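Long-range contact in alpha-pyrone synthesis polyketide synthase-like Pks18 (Mycobacterium tuberculosis, PDB 1TED), which probably extends medium- and long-chain aliphatic acyl-CoA starters with malonyl-CoA to make tri- and tetraketide alpha-pyrones, as a homodimeric type III polyketide synthase: residues T30-L38 with L242-R250. Residues are numbered along the deposited sequence; the frame is centred on the assembly and turned at random.
Sequences TTVAVIEGL and LEPGKVVVR
Ile35 and Val247 form a hydrogen-bonded antiparallel pair where strand 32-41 meets strand 247-256 in the large mixed sheet of this thiolase fold. Strands 226-236 and 382-390 continue the sheet beyond them. The contact joins strands far apart in sequence. Ile35 N donates to Val247 O over 2.8 Å, in the carbonyl plane. Val249 N gives a second bond to Ala33 O at 2.9 Å, the donor tilted 19° from the Ala33 carbonyl plane. The return bond from Val247 N to Ile35 O is weak. One water accepts from Ala33 N and donates to Val249 O, bridging the strands. On one face, Ile35 has CG1 anti to its carbonyl carbon (chi1 -67°) and is extended at chi2. Its side chain lies beside that of Val247, pointing the same way, and CD1 meets Val247 CG1 at 3.8 Å. It crosses the Val249 side chain at about a right angle, CG1 against Val249 CG2. Val247 also packs on Leu356 of helix 349-361. On the other face, Val34 CG2 touches Leu242 CD1 and Val248 CG2. Lys246 bends back from a type II turn, and its NZ stops 4.2 Å from Glu36 OE2, beyond salt-bridge range. A water donates to Glu36 OE2 at 2.8 Å and weakly accepts from Lys246 NZ.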
ATOM      1  N   THR A  30     -19.896  14.748  -9.855  1.00 27.99           N
ATOM      2  CA  THR A  30     -20.272  14.541 -11.232  1.00 30.05           C
ATOM      3  C   THR A  30     -19.141  14.805 -12.215  1.00 30.52           C
ATOM      4  O   THR A  30     -19.342  14.830 -13.427  1.00 30.18           O
ATOM      5  CB  THR A  30     -21.484  15.417 -11.543  1.00 30.20           C
ATOM      6  OG1 THR A  30     -22.270  14.790 -12.553  1.00 37.21           O
ATOM      7  CG2 THR A  30     -21.059  16.789 -11.984  1.00 27.69           C
ATOM      8  N   THR A  31     -17.942  14.979 -11.674  1.00 30.49           N
ATOM      9  CA  THR A  31     -16.755  15.239 -12.473  1.00 30.09           C
ATOM     10  C   THR A  31     -16.090  13.939 -12.957  1.00 30.37           C
ATOM     11  O   THR A  31     -16.349  12.861 -12.423  1.00 28.24           O
ATOM     12  CB  THR A  31     -15.734  16.034 -11.646  1.00 30.78           C
ATOM     13  OG1 THR A  31     -14.670  16.460 -12.496  1.00 37.48           O
ATOM     14  CG2 THR A  31     -15.157  15.169 -10.526  1.00 25.55           C
ATOM     15  N   VAL A  32     -15.231  14.049 -13.966  1.00 28.99           N
ATOM     16  CA  VAL A  32     -14.525  12.890 -14.489  1.00 28.92           C
ATOM     17  C   VAL A  32     -13.013  13.060 -14.314  1.00 28.21           C
ATOM     18  O   VAL A  32     -12.474  14.143 -14.553  1.00 30.11           O
ATOM     19  CB  VAL A  32     -14.828  12.690 -15.979  1.00 30.20           C
ATOM     20  CG1 VAL A  32     -14.352  11.312 -16.412  1.00 31.60           C
ATOM     21  CG2 VAL A  32     -16.328  12.829 -16.231  1.00 33.25           C
ATOM     22  N   ALA A  33     -12.332  11.996 -13.895  1.00 26.82           N
ATOM     23  CA  ALA A  33     -10.885  12.051 -13.691  1.00 26.34           C
ATOM     24  C   ALA A  33     -10.162  12.009 -15.030  1.00 27.24           C
ATOM     25  O   ALA A  33     -10.511  11.230 -15.917  1.00 26.70           O
ATOM     26  CB  ALA A  33     -10.426  10.900 -12.812  1.00 22.18           C
ATOM     27  N   VAL A  34      -9.150  12.858 -15.157  1.00 26.79           N
ATOM     28  CA  VAL A  34      -8.366  12.973 -16.374  1.00 26.83           C
ATOM     29  C   VAL A  34      -6.860  12.897 -16.108  1.00 26.93           C
ATOM     30  O   VAL A  34      -6.351  13.535 -15.191  1.00 24.71           O
ATOM     31  CB  VAL A  34      -8.688  14.327 -17.085  1.00 27.39           C
ATOM     32  CG1 VAL A  34      -7.715  14.590 -18.240  1.00 24.36           C
ATOM     33  CG2 VAL A  34     -10.122  14.306 -17.583  1.00 28.86           C
ATOM     34  N   ILE A  35      -6.155  12.093 -16.897  1.00 27.06           N
ATOM     35  CA  ILE A  35      -4.704  11.995 -16.775  1.00 27.08           C
ATOM     36  C   ILE A  35      -4.250  13.222 -17.551  1.00 28.50           C
ATOM     37  O   ILE A  35      -4.370  13.266 -18.766  1.00 27.29           O
ATOM     38  CB  ILE A  35      -4.148  10.740 -17.468  1.00 26.74           C
ATOM     39  CG1 ILE A  35      -4.615   9.487 -16.726  1.00 26.72           C
ATOM     40  CG2 ILE A  35      -2.626  10.816 -17.533  1.00 22.23           C
ATOM     41  CD1 ILE A  35      -4.399   8.200 -17.522  1.00 28.00           C
ATOM     42  N   GLU A  36      -3.742  14.220 -16.842  1.00 29.96           N
ATOM     43  CA  GLU A  36      -3.339  15.462 -17.472  1.00 32.20           C
ATOM     44  C   GLU A  36      -1.850  15.531 -17.771  1.00 31.77           C
ATOM     45  O   GLU A  36      -1.403  16.340 -18.583  1.00 31.34           O
ATOM     46  CB  GLU A  36      -3.809  16.621 -16.582  1.00 35.16           C
ATOM     47  CG  GLU A  36      -5.260  16.404 -16.182  1.00 39.15           C
ATOM     48  CD  GLU A  36      -5.961  17.622 -15.629  1.00 44.23           C
ATOM     49  OE1 GLU A  36      -5.488  18.177 -14.616  1.00 47.35           O
ATOM     50  OE2 GLU A  36      -7.008  18.012 -16.200  1.00 46.84           O
ATOM     51  N   GLY A  37      -1.092  14.656 -17.122  1.00 31.79           N
ATOM     52  CA  GLY A  37       0.339  14.607 -17.332  1.00 30.29           C
ATOM     53  C   GLY A  37       0.777  13.162 -17.259  1.00 29.82           C
ATOM     54  O   GLY A  37       0.231  12.391 -16.475  1.00 29.63           O
ATOM     55  N   LEU A  38       1.754  12.795 -18.078  1.00 30.58           N
ATOM     56  CA  LEU A  38       2.264  11.433 -18.114  1.00 31.42           C
ATOM     57  C   LEU A  38       3.728  11.418 -18.546  1.00 30.68           C
ATOM     58  O   LEU A  38       4.083  11.958 -19.599  1.00 32.01           O
ATOM     59  CB  LEU A  38       1.425  10.594 -19.085  1.00 31.59           C
ATOM     60  CG  LEU A  38       1.731   9.102 -19.293  1.00 33.90           C
ATOM     61  CD1 LEU A  38       0.604   8.485 -20.086  1.00 33.22           C
ATOM     62  CD2 LEU A  38       3.051   8.895 -20.030  1.00 35.31           C
ATOM     63  N   LEU A 242     -11.474  19.395 -23.611  1.00 43.97           N
ATOM     64  CA  LEU A 242     -10.104  19.040 -23.268  1.00 43.22           C
ATOM     65  C   LEU A 242      -9.183  19.125 -24.480  1.00 43.59           C
ATOM     66  O   LEU A 242      -9.621  18.947 -25.622  1.00 42.23           O
ATOM     67  CB  LEU A 242     -10.063  17.625 -22.673  1.00 43.24           C
ATOM     68  CG  LEU A 242     -10.943  17.310 -21.452  1.00 43.10           C
ATOM     69  CD1 LEU A 242     -11.053  15.808 -21.281  1.00 40.79           C
ATOM     70  CD2 LEU A 242     -10.363  17.939 -20.198  1.00 43.26           C
ATOM     71  N   GLU A 243      -7.903  19.394 -24.232  1.00 43.42           N
ATOM     72  CA  GLU A 243      -6.946  19.496 -25.321  1.00 42.88           C
ATOM     73  C   GLU A 243      -6.409  18.129 -25.730  1.00 41.49           C
ATOM     74  O   GLU A 243      -6.462  17.166 -24.955  1.00 40.40           O
ATOM     75  CB  GLU A 243      -5.787  20.426 -24.936  1.00 45.87           C
ATOM     76  CG  GLU A 243      -5.015  20.026 -23.698  1.00 51.94           C
ATOM     77  CD  GLU A 243      -3.826  20.941 -23.422  1.00 55.58           C
ATOM     78  OE1 GLU A 243      -2.857  20.923 -24.216  1.00 57.14           O
ATOM     79  OE2 GLU A 243      -3.863  21.679 -22.410  1.00 56.39           O
ATOM     80  N   PRO A 244      -5.902  18.022 -26.973  1.00 39.61           N
ATOM     81  CA  PRO A 244      -5.346  16.775 -27.510  1.00 38.65           C
ATOM     82  C   PRO A 244      -4.280  16.171 -26.596  1.00 37.56           C
ATOM     83  O   PRO A 244      -3.460  16.889 -26.018  1.00 39.12           O
ATOM     84  CB  PRO A 244      -4.788  17.212 -28.862  1.00 37.40           C
ATOM     85  CG  PRO A 244      -5.783  18.225 -29.295  1.00 38.90           C
ATOM     86  CD  PRO A 244      -5.969  19.050 -28.026  1.00 38.68           C
ATOM     87  N   GLY A 245      -4.308  14.850 -26.460  1.00 34.89           N
ATOM     88  CA  GLY A 245      -3.348  14.182 -25.605  1.00 32.99           C
ATOM     89  C   GLY A 245      -3.909  13.834 -24.237  1.00 32.03           C
ATOM     90  O   GLY A 245      -3.412  12.920 -23.588  1.00 32.24           O
ATOM     91  N   LYS A 246      -4.934  14.558 -23.794  1.00 32.05           N
ATOM     92  CA  LYS A 246      -5.537  14.287 -22.492  1.00 34.01           C
ATOM     93  C   LYS A 246      -6.229  12.925 -22.509  1.00 34.95           C
ATOM     94  O   LYS A 246      -6.796  12.510 -23.526  1.00 33.59           O
ATOM     95  CB  LYS A 246      -6.533  15.392 -22.103  1.00 35.63           C
ATOM     96  CG  LYS A 246      -5.991  16.397 -21.072  1.00 38.74           C
ATOM     97  CD  LYS A 246      -4.970  17.349 -21.684  1.00 43.80           C
ATOM     98  CE  LYS A 246      -3.868  17.778 -20.695  1.00 45.08           C
ATOM     99  NZ  LYS A 246      -4.352  18.468 -19.458  1.00 49.61           N
ATOM    100  N   VAL A 247      -6.174  12.227 -21.379  1.00 33.82           N
ATOM    101  CA  VAL A 247      -6.770  10.900 -21.280  1.00 31.58           C
ATOM    102  C   VAL A 247      -7.850  10.871 -20.213  1.00 31.16           C
ATOM    103  O   VAL A 247      -7.564  11.086 -19.037  1.00 31.92           O
ATOM    104  CB  VAL A 247      -5.700   9.847 -20.919  1.00 29.17           C
ATOM    105  CG1 VAL A 247      -6.333   8.480 -20.794  1.00 28.35           C
ATOM    106  CG2 VAL A 247      -4.617   9.827 -21.970  1.00 29.13           C
ATOM    107  N   VAL A 248      -9.087  10.601 -20.620  1.00 30.53           N
ATOM    108  CA  VAL A 248     -10.203  10.536 -19.677  1.00 29.92           C
ATOM    109  C   VAL A 248     -10.355   9.126 -19.085  1.00 30.36           C
ATOM    110  O   VAL A 248     -10.440   8.137 -19.823  1.00 28.84           O
ATOM    111  CB  VAL A 248     -11.547  10.928 -20.362  1.00 30.25           C
ATOM    112  CG1 VAL A 248     -12.689  10.894 -19.346  1.00 28.55           C
ATOM    113  CG2 VAL A 248     -11.441  12.307 -20.977  1.00 28.12           C
ATOM    114  N   VAL A 249     -10.371   9.031 -17.759  1.00 29.36           N
ATOM    115  CA  VAL A 249     -10.552   7.738 -17.105  1.00 30.30           C
ATOM    116  C   VAL A 249     -12.058   7.588 -16.896  1.00 31.47           C
ATOM    117  O   VAL A 249     -12.624   8.040 -15.899  1.00 32.06           O
ATOM    118  CB  VAL A 249      -9.793   7.661 -15.749  1.00 30.73           C
ATOM    119  CG1 VAL A 249      -9.970   6.286 -15.128  1.00 30.17           C
ATOM    120  CG2 VAL A 249      -8.305   7.923 -15.969  1.00 27.49           C
ATOM    121  N   ARG A 250     -12.694   6.950 -17.870  1.00 31.98           N
ATOM    122  CA  ARG A 250     -14.132   6.744 -17.881  1.00 32.64           C
ATOM    123  C   ARG A 250     -14.685   5.750 -16.869  1.00 32.99           C
ATOM    124  O   ARG A 250     -15.714   6.016 -16.242  1.00 33.18           O
ATOM    125  CB  ARG A 250     -14.558   6.334 -19.291  1.00 32.29           C
ATOM    126  CG  ARG A 250     -14.117   7.335 -20.363  1.00 35.46           C
ATOM    127  CD  ARG A 250     -14.415   6.836 -21.766  1.00 33.21           C
ATOM    128  NE  ARG A 250     -15.818   6.470 -21.914  1.00 31.85           N
ATOM    129  CZ  ARG A 250     -16.376   6.083 -23.055  1.00 31.65           C
ATOM    130  NH1 ARG A 250     -15.651   6.010 -24.169  1.00 28.68           N
ATOM    131  NH2 ARG A 250     -17.665   5.773 -23.079  1.00 32.15           N
TER
HETATM  132  O   HOH W   1     -13.568   9.583 -13.807  1.00 37.72           O
HETATM  133  O   HOH W   2      -1.780  13.462 -20.932  1.00 35.59           O
HETATM  134  O   HOH W   3      -7.527  18.933 -18.823  1.00 36.36           O